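Local coordinates for protein thiol peroxidase (Aquifex aeolicus, PDB 2YZH) that probably reduces hydrogen peroxide and organic hydroperoxides to water and alcohols, taking its electrons from thioredoxin, to protect the cell from oxidative stress, at residues D[62-67]-D[98-103]; D[132-137]-D[152-157]; D[29-32]-D[38-41]; D[145-150]-D[164-169]; D[56-61]-D[91-96]. All blocks are in the same frame, centred on the assembly; numbering follows the deposited sequence.

Contact 1: D[62-67]-D[98-103]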
# COMPACT_ATOMS: atom_id res chain seq x y z
N VAL D 62 27.24 -2.03 -0.02
CA VAL D 62 27.28 -0.87 -0.90
C VAL D 62 26.58 0.36 -0.33
O VAL D 62 27.11 1.47 -0.38
CB VAL D 62 26.67 -1.20 -2.28
CG1 VAL D 62 26.64 0.04 -3.16
CG2 VAL D 62 27.48 -2.30 -2.95
N CYS D 63 25.38 0.16 0.22
CA CYS D 63 24.64 1.28 0.79
C CYS D 63 25.34 1.83 2.03
O CYS D 63 25.32 3.04 2.28
CB CYS D 63 23.21 0.83 1.13
SG CYS D 63 22.27 0.19 -0.30
N GLU D 64 25.97 0.96 2.81
CA GLU D 64 26.68 1.39 4.01
C GLU D 64 27.86 2.27 3.61
O GLU D 64 28.10 3.32 4.21
CB GLU D 64 27.17 0.19 4.81
CG GLU D 64 26.05 -0.59 5.49
CD GLU D 64 26.54 -1.80 6.25
OE1 GLU D 64 25.72 -2.47 6.90
OE2 GLU D 64 27.76 -2.09 6.18
N THR D 65 28.58 1.84 2.58
CA THR D 65 29.73 2.57 2.06
C THR D 65 29.30 3.93 1.51
O THR D 65 29.96 4.95 1.75
CB THR D 65 30.43 1.77 0.94
OG1 THR D 65 31.04 0.61 1.50
CG2 THR D 65 31.48 2.62 0.25
N GLU D 66 28.20 3.94 0.77
CA GLU D 66 27.70 5.18 0.19
C GLU D 66 27.33 6.17 1.29
O GLU D 66 27.69 7.35 1.22
CB GLU D 66 26.47 4.91 -0.68
CG GLU D 66 26.05 6.11 -1.50
CD GLU D 66 24.68 5.95 -2.13
OE1 GLU D 66 24.27 4.80 -2.40
OE2 GLU D 66 24.02 6.98 -2.37
N THR D 67 26.61 5.69 2.30
CA THR D 67 26.18 6.54 3.41
C THR D 67 27.35 7.09 4.22
O THR D 67 27.33 8.26 4.62
CB THR D 67 25.23 5.77 4.34
OG1 THR D 67 24.14 5.25 3.58
CG2 THR D 67 24.69 6.70 5.43
N GLU D 98 24.29 3.77 14.94
CA GLU D 98 25.06 3.49 16.14
C GLU D 98 26.38 2.81 15.80
O GLU D 98 27.42 3.13 16.38
CB GLU D 98 24.24 2.61 17.09
CG GLU D 98 22.98 3.30 17.61
CD GLU D 98 22.25 2.48 18.66
OE1 GLU D 98 22.88 2.09 19.66
OE2 GLU D 98 21.03 2.22 18.49
N SER D 99 26.35 1.87 14.86
CA SER D 99 27.55 1.15 14.46
C SER D 99 28.50 1.94 13.56
O SER D 99 29.71 1.76 13.63
CB SER D 99 27.17 -0.15 13.75
OG SER D 99 26.43 -1.01 14.60
N PHE D 100 27.95 2.82 12.73
CA PHE D 100 28.77 3.61 11.82
C PHE D 100 28.93 5.08 12.21
O PHE D 100 29.50 5.87 11.46
CB PHE D 100 28.21 3.54 10.39
CG PHE D 100 28.46 2.23 9.71
CD1 PHE D 100 27.82 1.07 10.14
CD2 PHE D 100 29.34 2.15 8.63
CE1 PHE D 100 28.05 -0.15 9.51
CE2 PHE D 100 29.58 0.93 7.99
CZ PHE D 100 28.94 -0.22 8.43
N ASN D 101 28.43 5.43 13.39
CA ASN D 101 28.53 6.80 13.89
C ASN D 101 28.19 7.86 12.84
O ASN D 101 29.03 8.70 12.50
CB ASN D 101 29.93 7.06 14.44
CG ASN D 101 30.06 8.44 15.07
OD1 ASN D 101 29.34 8.78 16.00
ND2 ASN D 101 30.99 9.24 14.55
N ILE D 102 26.97 7.82 12.33
CA ILE D 102 26.53 8.79 11.33
C ILE D 102 25.91 9.98 12.05
O ILE D 102 24.83 9.87 12.62
CB ILE D 102 25.49 8.16 10.37
CG1 ILE D 102 26.10 6.95 9.67
CG2 ILE D 102 25.05 9.19 9.33
CD1 ILE D 102 27.28 7.29 8.78
N GLN D 103 26.58 11.13 12.00
CA GLN D 103 26.09 12.33 12.68
C GLN D 103 25.88 13.54 11.77
O GLN D 103 25.17 14.47 12.14
CB GLN D 103 27.06 12.73 13.79
CG GLN D 103 27.44 11.62 14.76
CD GLN D 103 26.27 11.13 15.59
OE1 GLN D 103 25.58 11.93 16.23
NE2 GLN D 103 26.04 9.82 15.59
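Glu64 and Phe100 reach each other because in both the first torsion sets CG opposite the carbonyl carbon (chi1 -70° and -74°), and the glutamate chain then runs extended past the end of the aromatic ring. The two side chains cross at about a right angle. Glu64 OE2 comes to 3.2 Å from Phe100 CZ, with the carboxylate plane turned 58° against the ring. Behind it the stem joins in, Glu64 CB and CG each lying 4.1 Å from Phe100 CZ. No hydrogen bond spans the two segments: a glutamate suits the place because its chain is long enough for the carboxylate to reach CZ, and the residue stays only partly exposed. Segment 62-67 forms the first turns of helix 61-73, which in the thioredoxin fold of peroxiredoxins carries the peroxidatic cysteine. Cys63, predicted to form the sulfenic acid, sits here, and Cys97, its predicted disulfide partner, immediately precedes 98-103; that disulfide is not formed in this structure. Deeper in, Thr67 uses both its branches. Its methyl CG2 meets Ile102 CD1 at 4.3 Å, whereas OG1 turns back to Cys63 O at 2.8 Å. That carbonyl oxygen also takes the helical bond from Thr67 N, the two donors coming from opposite faces of its plane. Asn101, with positive phi, leads the chain out of helix 90-100 to Ile102, whose buried side chain also touches Phe96, Lys68 and Asn71.

Contact 2: D[132-137]-D[152-157]; sequences LARAVF and PEITEE
Arg134 carries the hydrogen bonding across this contact, gripping one backbone oxygen side-on with two nitrogens. NE gives a bond to Ile154 O at 3.0 Å, and NH2 gives a shorter one to Ile154 O at 2.8 Å. The oxygen lies at the edge of the guanidinium, only 2° out of its plane, so the pair of bonds fixes the rotation of the flat group. An extended start and a bend at chi3 (-52°) turn NE and NH2 toward this carbonyl. Glu156 O is equally near NE, but at an angle too poor for a hydrogen bond. Other hydrogen bonds shape the acceptor segment itself. A type I turn from Glu153 to Glu156 is closed by Glu156 N on Glu153 O, and Thr155 N adds a nearly straight bond to Glu153 OE2 at 3.0 Å. Backbone amides of Lys10 and Gly11 also reach the Glu153 carboxylate, consistent with an acid being buried here. Van der Waals contact is slight: the methyl CG2 of Ile154 stands 4.2 Å from Arg134 NH2. The ionic partner comes from the cysteine-bearing helix 61-73, where Glu66 forms a salt bridge with NH1. Held by Ile154 O and by Glu66, the guanidinium reaches the predicted sulfenic-acid cysteine, NH1 lying 3.3 Å from Cys63 SG. An arginine beside the reactive sulfur is typical of the peroxiredoxin active site.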
# COMPACT_ATOMS: atom_id res chain seq x y z
N LEU D 132 13.75 0.66 -2.81
CA LEU D 132 14.12 1.88 -3.53
C LEU D 132 15.42 1.72 -4.30
O LEU D 132 16.36 1.07 -3.83
CB LEU D 132 14.26 3.05 -2.55
CG LEU D 132 13.04 3.41 -1.70
CD1 LEU D 132 13.30 4.74 -0.99
CD2 LEU D 132 11.79 3.53 -2.58
N ALA D 133 15.47 2.30 -5.50
CA ALA D 133 16.68 2.25 -6.32
C ALA D 133 17.67 3.29 -5.78
O ALA D 133 17.30 4.17 -4.99
CB ALA D 133 16.36 2.55 -7.78
N ARG D 134 18.92 3.19 -6.21
CA ARG D 134 19.96 4.11 -5.74
C ARG D 134 19.94 5.39 -6.56
O ARG D 134 20.23 5.39 -7.76
CB ARG D 134 21.33 3.43 -5.85
CG ARG D 134 22.44 4.09 -5.05
CD ARG D 134 23.76 3.32 -5.23
NE ARG D 134 23.60 1.89 -4.97
CZ ARG D 134 23.37 1.36 -3.78
NH1 ARG D 134 23.27 2.14 -2.71
NH2 ARG D 134 23.23 0.05 -3.64
N ALA D 135 19.57 6.49 -5.91
CA ALA D 135 19.50 7.77 -6.60
C ALA D 135 19.80 8.93 -5.67
O ALA D 135 19.86 8.77 -4.45
CB ALA D 135 18.11 7.95 -7.20
N VAL D 136 19.99 10.10 -6.27
CA VAL D 136 20.27 11.32 -5.52
C VAL D 136 19.48 12.46 -6.13
O VAL D 136 19.45 12.64 -7.34
CB VAL D 136 21.76 11.70 -5.55
CG1 VAL D 136 21.97 13.00 -4.77
CG2 VAL D 136 22.58 10.58 -4.93
N PHE D 137 18.83 13.24 -5.26
CA PHE D 137 18.04 14.38 -5.69
C PHE D 137 18.52 15.57 -4.88
O PHE D 137 18.85 15.43 -3.71
CB PHE D 137 16.56 14.17 -5.38
CG PHE D 137 15.96 12.99 -6.09
CD1 PHE D 137 15.52 13.10 -7.40
CD2 PHE D 137 15.88 11.76 -5.45
CE1 PHE D 137 15.01 12.00 -8.08
CE2 PHE D 137 15.37 10.65 -6.12
CZ PHE D 137 14.94 10.77 -7.43
N PRO D 152 22.93 3.85 -12.71
CA PRO D 152 22.50 2.85 -13.70
C PRO D 152 22.47 1.38 -13.28
O PRO D 152 21.78 0.58 -13.90
CB PRO D 152 23.44 3.10 -14.87
CG PRO D 152 24.70 3.54 -14.19
CD PRO D 152 24.19 4.49 -13.13
N GLU D 153 23.22 1.04 -12.24
CA GLU D 153 23.28 -0.33 -11.75
C GLU D 153 23.17 -0.26 -10.23
O GLU D 153 23.93 0.46 -9.60
CB GLU D 153 24.60 -0.99 -12.15
CG GLU D 153 25.01 -2.21 -11.31
CD GLU D 153 24.03 -3.37 -11.39
OE1 GLU D 153 23.74 -3.83 -12.52
OE2 GLU D 153 23.55 -3.82 -10.33
N ILE D 154 22.23 -1.01 -9.66
CA ILE D 154 22.03 -1.00 -8.22
C ILE D 154 23.28 -1.34 -7.40
O ILE D 154 23.50 -0.75 -6.34
CB ILE D 154 20.88 -1.95 -7.82
CG1 ILE D 154 19.56 -1.42 -8.40
CG2 ILE D 154 20.78 -2.06 -6.30
CD1 ILE D 154 18.41 -2.39 -8.30
N THR D 155 24.11 -2.27 -7.88
CA THR D 155 25.31 -2.63 -7.12
C THR D 155 26.43 -1.60 -7.18
O THR D 155 27.41 -1.71 -6.45
CB THR D 155 25.93 -3.98 -7.59
OG1 THR D 155 26.35 -3.87 -8.95
CG2 THR D 155 24.92 -5.11 -7.44
N GLU D 156 26.30 -0.60 -8.05
CA GLU D 156 27.34 0.42 -8.17
C GLU D 156 27.09 1.62 -7.26
O GLU D 156 25.96 1.93 -6.90
CB GLU D 156 27.45 0.88 -9.64
CG GLU D 156 27.90 -0.24 -10.57
CD GLU D 156 27.88 0.13 -12.05
OE1 GLU D 156 27.44 1.24 -12.40
OE2 GLU D 156 28.32 -0.71 -12.86
N GLU D 157 28.18 2.29 -6.88
CA GLU D 157 28.09 3.47 -6.03
C GLU D 157 27.82 4.67 -6.93
O GLU D 157 28.10 4.63 -8.13
CB GLU D 157 29.40 3.67 -5.26
CG GLU D 157 29.68 2.59 -4.23
CD GLU D 157 31.04 2.74 -3.58
OE1 GLU D 157 31.34 3.84 -3.06
OE2 GLU D 157 31.82 1.76 -3.59

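Contact 3: D[29-32]-D[38-41]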
# COMPACT_ATOMS: atom_id res chain seq x y z
N GLU D 29 6.50 15.86 -1.54
CA GLU D 29 6.81 15.72 -0.13
C GLU D 29 6.72 14.24 0.23
O GLU D 29 5.85 13.52 -0.27
CB GLU D 29 5.84 16.52 0.75
CG GLU D 29 6.02 18.02 0.60
CD GLU D 29 5.28 18.82 1.66
OE1 GLU D 29 4.36 18.27 2.29
OE2 GLU D 29 5.63 20.00 1.83
N ALA D 30 7.63 13.80 1.08
CA ALA D 30 7.65 12.42 1.52
C ALA D 30 7.68 12.43 3.04
O ALA D 30 8.55 13.05 3.65
CB ALA D 30 8.87 11.70 0.97
N VAL D 31 6.72 11.74 3.65
CA VAL D 31 6.63 11.66 5.10
C VAL D 31 7.39 10.41 5.52
O VAL D 31 6.90 9.29 5.34
CB VAL D 31 5.17 11.56 5.56
CG1 VAL D 31 5.12 11.48 7.08
CG2 VAL D 31 4.39 12.76 5.05
N VAL D 32 8.59 10.61 6.06
CA VAL D 32 9.44 9.50 6.47
C VAL D 32 9.61 9.43 7.99
O VAL D 32 9.28 10.38 8.71
CB VAL D 32 10.83 9.60 5.77
CG1 VAL D 32 10.66 9.38 4.26
CG2 VAL D 32 11.45 10.97 6.02
N GLN D 38 10.13 9.41 15.03
CA GLN D 38 9.43 10.66 14.78
C GLN D 38 9.30 10.79 13.27
O GLN D 38 10.08 10.17 12.53
CB GLN D 38 10.22 11.85 15.34
CG GLN D 38 10.25 11.91 16.85
CD GLN D 38 8.87 12.13 17.45
OE1 GLN D 38 8.18 13.09 17.11
NE2 GLN D 38 8.46 11.23 18.35
N GLU D 39 8.33 11.56 12.79
CA GLU D 39 8.17 11.72 11.36
C GLU D 39 8.79 13.02 10.88
O GLU D 39 8.70 14.06 11.54
CB GLU D 39 6.69 11.67 10.96
CG GLU D 39 6.02 10.36 11.32
CD GLU D 39 4.65 10.20 10.69
OE1 GLU D 39 3.97 11.23 10.47
OE2 GLU D 39 4.24 9.05 10.43
N LYS D 40 9.44 12.95 9.73
CA LYS D 40 10.09 14.11 9.13
C LYS D 40 9.57 14.23 7.71
O LYS D 40 9.26 13.23 7.08
CB LYS D 40 11.61 13.91 9.10
CG LYS D 40 12.36 14.98 8.33
CD LYS D 40 13.86 14.68 8.26
CE LYS D 40 14.59 15.75 7.46
NZ LYS D 40 16.03 15.43 7.28
N ILE D 41 9.46 15.47 7.23
CA ILE D 41 9.01 15.70 5.87
C ILE D 41 10.21 16.10 5.02
O ILE D 41 10.92 17.04 5.37
CB ILE D 41 7.99 16.86 5.80
CG1 ILE D 41 6.81 16.60 6.73
CG2 ILE D 41 7.56 17.07 4.34
CD1 ILE D 41 6.13 15.27 6.51
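Lys40 N donates to Val32 O at 2.8 Å, the shortest bond across this contact, and the same oxygen has the CA-H of Glu39 close by, with Glu39 CA at 3.2 Å. Val32 N returns a bond to Lys40 O at 2.9 Å, making Val32 and Lys40 a hydrogen-bonded antiparallel pair. Next to it Val31 and Ile41 form a non-hydrogen-bonded pair. Their side chains lie next to one another and point the same way, and Val31 CG2 presses on Ile41 CD1 at 3.4 Å, tighter than usual for two carbons. Valine and isoleucine suit the site: each is branched at CB, so methyls beside the backbone meet across the pair. Two acids border this pair: Glu29 crosses CG2 of Ile41 with its CB and CD, and Glu39 OE1 approaches Val31 CG1 at 3.6 Å, while Glu39 OE2 is bridged to Arg112. On the face of Val32 and Lys40, chi1 of -67° places Val32 CG2 between its own N and carbonyl carbon, 3.3 Å from Lys40 O. The fully extended Lys40 carries its ammonium away from this pair, to Thr83 OG1. Val31 also packs on Lys118 of the second subunit. Strand segments 30-32 and 39-41 run at 155° to each other, part of the beta hairpin 30-34/39-42 at one edge of the mixed sheet: 39-42 is outermost within the chain, and 30-34 is flanked by it and by strand 106-109, beyond which begins the thioredoxin-fold core with strand 80-86.

Contact 4: D[145-150]-D[164-169]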
# COMPACT_ATOMS: atom_id res chain seq x y z
N VAL D 145 13.12 20.42 -8.10
CA VAL D 145 14.21 19.48 -8.28
C VAL D 145 15.26 20.22 -9.10
O VAL D 145 15.00 20.62 -10.23
CB VAL D 145 13.74 18.23 -9.06
CG1 VAL D 145 14.92 17.29 -9.27
CG2 VAL D 145 12.61 17.54 -8.31
N ALA D 146 16.44 20.41 -8.53
CA ALA D 146 17.50 21.14 -9.20
C ALA D 146 18.56 20.21 -9.78
O ALA D 146 19.39 20.64 -10.59
CB ALA D 146 18.14 22.12 -8.23
N TYR D 147 18.53 18.95 -9.37
CA TYR D 147 19.51 17.97 -9.82
C TYR D 147 19.01 16.55 -9.58
O TYR D 147 18.30 16.30 -8.61
CB TYR D 147 20.82 18.19 -9.05
CG TYR D 147 21.85 17.10 -9.22
CD1 TYR D 147 22.81 17.16 -10.23
CD2 TYR D 147 21.88 16.01 -8.35
CE1 TYR D 147 23.78 16.17 -10.37
CE2 TYR D 147 22.84 15.01 -8.48
CZ TYR D 147 23.79 15.10 -9.50
OH TYR D 147 24.74 14.11 -9.62
N VAL D 148 19.40 15.63 -10.46
CA VAL D 148 19.02 14.23 -10.31
C VAL D 148 20.13 13.31 -10.80
O VAL D 148 20.82 13.61 -11.77
CB VAL D 148 17.74 13.87 -11.13
CG1 VAL D 148 16.57 14.73 -10.68
CG2 VAL D 148 18.01 14.05 -12.61
N GLN D 149 20.31 12.20 -10.09
CA GLN D 149 21.29 11.20 -10.48
C GLN D 149 20.73 9.83 -10.15
O GLN D 149 20.47 9.51 -8.99
CB GLN D 149 22.63 11.38 -9.78
CG GLN D 149 23.59 10.23 -10.13
CD GLN D 149 24.91 10.26 -9.37
OE1 GLN D 149 25.60 9.24 -9.28
NE2 GLN D 149 25.28 11.42 -8.83
N LEU D 150 20.51 9.02 -11.18
CA LEU D 150 20.02 7.67 -10.99
C LEU D 150 21.17 6.76 -11.36
O LEU D 150 21.57 6.71 -12.52
CB LEU D 150 18.83 7.39 -11.92
CG LEU D 150 18.33 5.94 -11.86
CD1 LEU D 150 17.75 5.66 -10.47
CD2 LEU D 150 17.26 5.71 -12.92
N VAL D 164 28.30 16.87 -4.53
CA VAL D 164 28.94 17.90 -3.70
C VAL D 164 29.09 19.23 -4.43
O VAL D 164 28.74 20.28 -3.90
CB VAL D 164 30.34 17.44 -3.23
CG1 VAL D 164 31.00 18.55 -2.41
CG2 VAL D 164 30.21 16.17 -2.40
N ASN D 165 29.60 19.19 -5.66
CA ASN D 165 29.79 20.41 -6.43
C ASN D 165 28.47 21.14 -6.70
O ASN D 165 28.41 22.36 -6.62
CB ASN D 165 30.48 20.11 -7.76
CG ASN D 165 31.82 19.42 -7.57
OD1 ASN D 165 32.60 19.80 -6.69
ND2 ASN D 165 32.10 18.43 -8.40
N LYS D 166 27.42 20.38 -7.00
CA LYS D 166 26.12 20.98 -7.26
C LYS D 166 25.59 21.67 -6.01
O LYS D 166 25.09 22.79 -6.07
CB LYS D 166 25.13 19.91 -7.73
CG LYS D 166 23.79 20.47 -8.16
CD LYS D 166 23.94 21.41 -9.35
CE LYS D 166 22.61 22.01 -9.74
NZ LYS D 166 22.72 22.89 -10.94
N VAL D 167 25.68 20.99 -4.87
CA VAL D 167 25.22 21.56 -3.61
C VAL D 167 25.90 22.91 -3.39
O VAL D 167 25.24 23.90 -3.06
CB VAL D 167 25.54 20.63 -2.42
CG1 VAL D 167 25.10 21.28 -1.12
CG2 VAL D 167 24.83 19.30 -2.60
N LYS D 168 27.21 22.95 -3.58
CA LYS D 168 27.97 24.18 -3.40
C LYS D 168 27.47 25.27 -4.33
O LYS D 168 27.31 26.43 -3.94
CB LYS D 168 29.46 23.93 -3.67
CG LYS D 168 30.10 22.96 -2.69
CD LYS D 168 31.58 22.78 -2.99
CE LYS D 168 32.22 21.84 -1.98
NZ LYS D 168 32.05 22.35 -0.58
N GLU D 169 27.21 24.88 -5.58
CA GLU D 169 26.71 25.81 -6.58
C GLU D 169 25.40 26.44 -6.13
O GLU D 169 25.17 27.63 -6.33
CB GLU D 169 26.49 25.08 -7.91
CG GLU D 169 26.12 25.99 -9.06
CD GLU D 169 25.37 25.24 -10.15
OE1 GLU D 169 24.19 24.90 -9.91
OE2 GLU D 169 25.95 25.00 -11.22
O HOH W 1 19.79 23.18 -11.55
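Lys166 and Tyr147 pack closely where the C-terminal helix lies over the last strand of the sheet. The lysine's CG sits 3.8 Å from CB of Tyr147 and 4.0 Å from its CD1, the two side chains crossing at a slant. With chi2 of Lys166 bent to 62°, the rest of its chain turns toward the Ala146 carbonyl, bringing CE to 3.6 Å from Ala146 O. A classic beta bulge, in which Ala146 and Tyr147 both face Ile138, lets both neighbours point their CB toward the helix; alanine, with a single methyl, suits a position turned that way. At its far end the phenol is held too, its OH receiving Gln149 NE2 at 2.9 Å and bonding to Glu162. The lysine's own end is looser and wetter. Instead of touching Ala146 O directly, Lys166 NZ reaches it through a water that accepts from NZ at 3.0 Å and donates to Ala146 O at 2.7 Å. Within the helix, NZ also forms a salt bridge with Glu169 OE1 at 2.7 Å. Were Lys166 an alanine, the CB side of Tyr147 would probably be uncovered, and the bridging water and Glu169 would lose their cationic mate. Lysine thus serves in two chemistries at once: methylenes cover the tyrosine, while the ammonium reaches the strand by way of water and spends its charge on Glu169 of its own helix.

Contact 5: D[56-61]-D[91-96]; sequences PSLDTP and FAQKRF
Leu58 stands over one face of the Phe96 ring, the two side chains crossing at about a right angle. Its CB lies 4.1 Å above the ring plane, displaced toward the rim, and its CD1 reaches Phe96 CD2 at 3.9 Å. The ring leaves the helix toward the loop because CG of Phe96 is trans to the backbone N (chi1 172°). A branched leucine suits this place, since both methyls can reach the ring, CD1 at Phe96 CD2 and CD2 at Phe96 CE2, and Leu58 CD1 also meets Gln93 NE2 at 3.8 Å. That amide nitrogen has weak hydrogen bonds to Ala108 O and Ser86 OG, so the amide, with CG beside it, touches the leucine while its polar bonds go to strand residues. The loop beneath is a type I turn from Ser57 to Thr60, with an ST turn inside it in which Ser57 OG accepts from Asp59 N at 3.1 Å. Thr60, the N-cap residue of helix 61-73, sends OG1 to Ser57 O at 2.8 Å, in the carbonyl plane, so this turn leads straight into the helix that bears the predicted active-site Cys63. Replacing Phe96 by an alanine would probably open a gap beside Leu58 and take from Phe100 the ring it stacks on. Farther along, Asp59 OD2 rests 3.6 Å from Ala92 CB, a methyl small enough to let the carboxylate in. The other oxygen, OD1, is bridged to Arg95 of the third subunit, which puts this edge of the contact at a subunit interface.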
# COMPACT_ATOMS: atom_id res chain seq x y z
N PRO D 56 18.76 1.03 -1.50
CA PRO D 56 18.00 -0.20 -1.31
C PRO D 56 17.91 -0.59 0.17
O PRO D 56 16.83 -0.87 0.68
CB PRO D 56 18.79 -1.22 -2.13
CG PRO D 56 19.31 -0.39 -3.25
CD PRO D 56 19.77 0.87 -2.56
N SER D 57 19.05 -0.61 0.86
CA SER D 57 19.06 -0.97 2.27
C SER D 57 20.39 -0.70 2.96
O SER D 57 21.45 -1.08 2.46
CB SER D 57 18.73 -2.45 2.44
OG SER D 57 18.84 -2.84 3.80
N LEU D 58 20.32 -0.04 4.11
CA LEU D 58 21.52 0.27 4.87
C LEU D 58 22.17 -1.00 5.42
O LEU D 58 23.26 -0.94 5.99
CB LEU D 58 21.18 1.23 6.01
CG LEU D 58 20.70 2.62 5.59
CD1 LEU D 58 20.27 3.41 6.82
CD2 LEU D 58 21.81 3.35 4.85
N ASP D 59 21.50 -2.14 5.26
CA ASP D 59 22.05 -3.40 5.75
C ASP D 59 22.82 -4.16 4.67
O ASP D 59 23.04 -5.37 4.79
CB ASP D 59 20.95 -4.29 6.33
CG ASP D 59 20.61 -3.93 7.76
OD1 ASP D 59 21.55 -3.59 8.52
OD2 ASP D 59 19.43 -4.00 8.15
N THR D 60 23.21 -3.45 3.62
CA THR D 60 24.00 -4.05 2.55
C THR D 60 25.28 -3.23 2.46
O THR D 60 25.27 -2.01 2.67
CB THR D 60 23.25 -4.01 1.19
OG1 THR D 60 23.02 -2.66 0.79
CG2 THR D 60 21.92 -4.74 1.31
N PRO D 61 26.42 -3.89 2.15
CA PRO D 61 27.73 -3.25 2.04
C PRO D 61 27.80 -1.98 1.19
O PRO D 61 28.35 -0.97 1.62
CB PRO D 61 28.61 -4.36 1.47
CG PRO D 61 27.99 -5.59 2.05
CD PRO D 61 26.52 -5.32 1.84
N PHE D 91 14.20 0.61 13.13
CA PHE D 91 15.01 -0.17 14.06
C PHE D 91 16.35 -0.59 13.48
O PHE D 91 17.35 -0.65 14.19
CB PHE D 91 14.22 -1.40 14.52
CG PHE D 91 12.85 -1.06 15.02
CD1 PHE D 91 12.68 -0.32 16.18
CD2 PHE D 91 11.72 -1.44 14.29
CE1 PHE D 91 11.41 0.04 16.62
CE2 PHE D 91 10.45 -1.08 14.72
CZ PHE D 91 10.29 -0.34 15.89
N ALA D 92 16.37 -0.87 12.18
CA ALA D 92 17.61 -1.26 11.52
C ALA D 92 18.46 -0.02 11.26
O ALA D 92 19.68 -0.06 11.36
CB ALA D 92 17.31 -1.98 10.21
N GLN D 93 17.80 1.09 10.92
CA GLN D 93 18.52 2.33 10.66
C GLN D 93 19.19 2.84 11.92
O GLN D 93 20.28 3.41 11.87
CB GLN D 93 17.57 3.40 10.11
CG GLN D 93 16.88 3.03 8.80
CD GLN D 93 16.45 4.26 8.01
OE1 GLN D 93 16.00 5.25 8.59
NE2 GLN D 93 16.56 4.19 6.69
N LYS D 94 18.53 2.63 13.06
CA LYS D 94 19.10 3.08 14.33
C LYS D 94 20.38 2.31 14.63
O LYS D 94 21.40 2.89 14.99
CB LYS D 94 18.09 2.88 15.46
CG LYS D 94 18.51 3.54 16.78
CD LYS D 94 17.46 3.32 17.86
CE LYS D 94 17.79 4.12 19.11
NZ LYS D 94 17.83 5.59 18.82
N ARG D 95 20.32 0.99 14.46
CA ARG D 95 21.47 0.13 14.71
C ARG D 95 22.62 0.53 13.78
O ARG D 95 23.79 0.51 14.18
CB ARG D 95 21.09 -1.33 14.47
CG ARG D 95 19.78 -1.71 15.15
CD ARG D 95 19.98 -2.44 16.47
NE ARG D 95 19.95 -3.89 16.28
CZ ARG D 95 19.88 -4.77 17.26
NH1 ARG D 95 19.84 -4.37 18.52
NH2 ARG D 95 19.84 -6.07 16.98
N PHE D 96 22.28 0.88 12.55
CA PHE D 96 23.28 1.29 11.57
C PHE D 96 24.01 2.54 12.05
O PHE D 96 25.24 2.55 12.12
CB PHE D 96 22.63 1.60 10.22
CG PHE D 96 23.57 2.20 9.22
CD1 PHE D 96 24.55 1.42 8.61
CD2 PHE D 96 23.51 3.56 8.92
CE1 PHE D 96 25.45 1.99 7.71
CE2 PHE D 96 24.41 4.13 8.02
CZ PHE D 96 25.38 3.34 7.41

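In the fold
From the N terminus, contact 3 comes first and stands alone, closing the hairpin 30-34/39-42 at one edge of the sheet. Contact 5 opens in the loop before helix 61-73 and contact 1 on that helix; both close on helix 90-100 or its end, so their segments alternate and cross, enclosing strand 80-86. Contacts 2 and 4 cross in the same way later: 2 ties the residue just before strand 135-139 to the loop after strand 145-150, and 4 ties that last strand to helix 160-170. The two crossed pairs follow in series, none nests, and the Glu66-Arg134 salt bridge joins contact 1 to contact 2 at the active site.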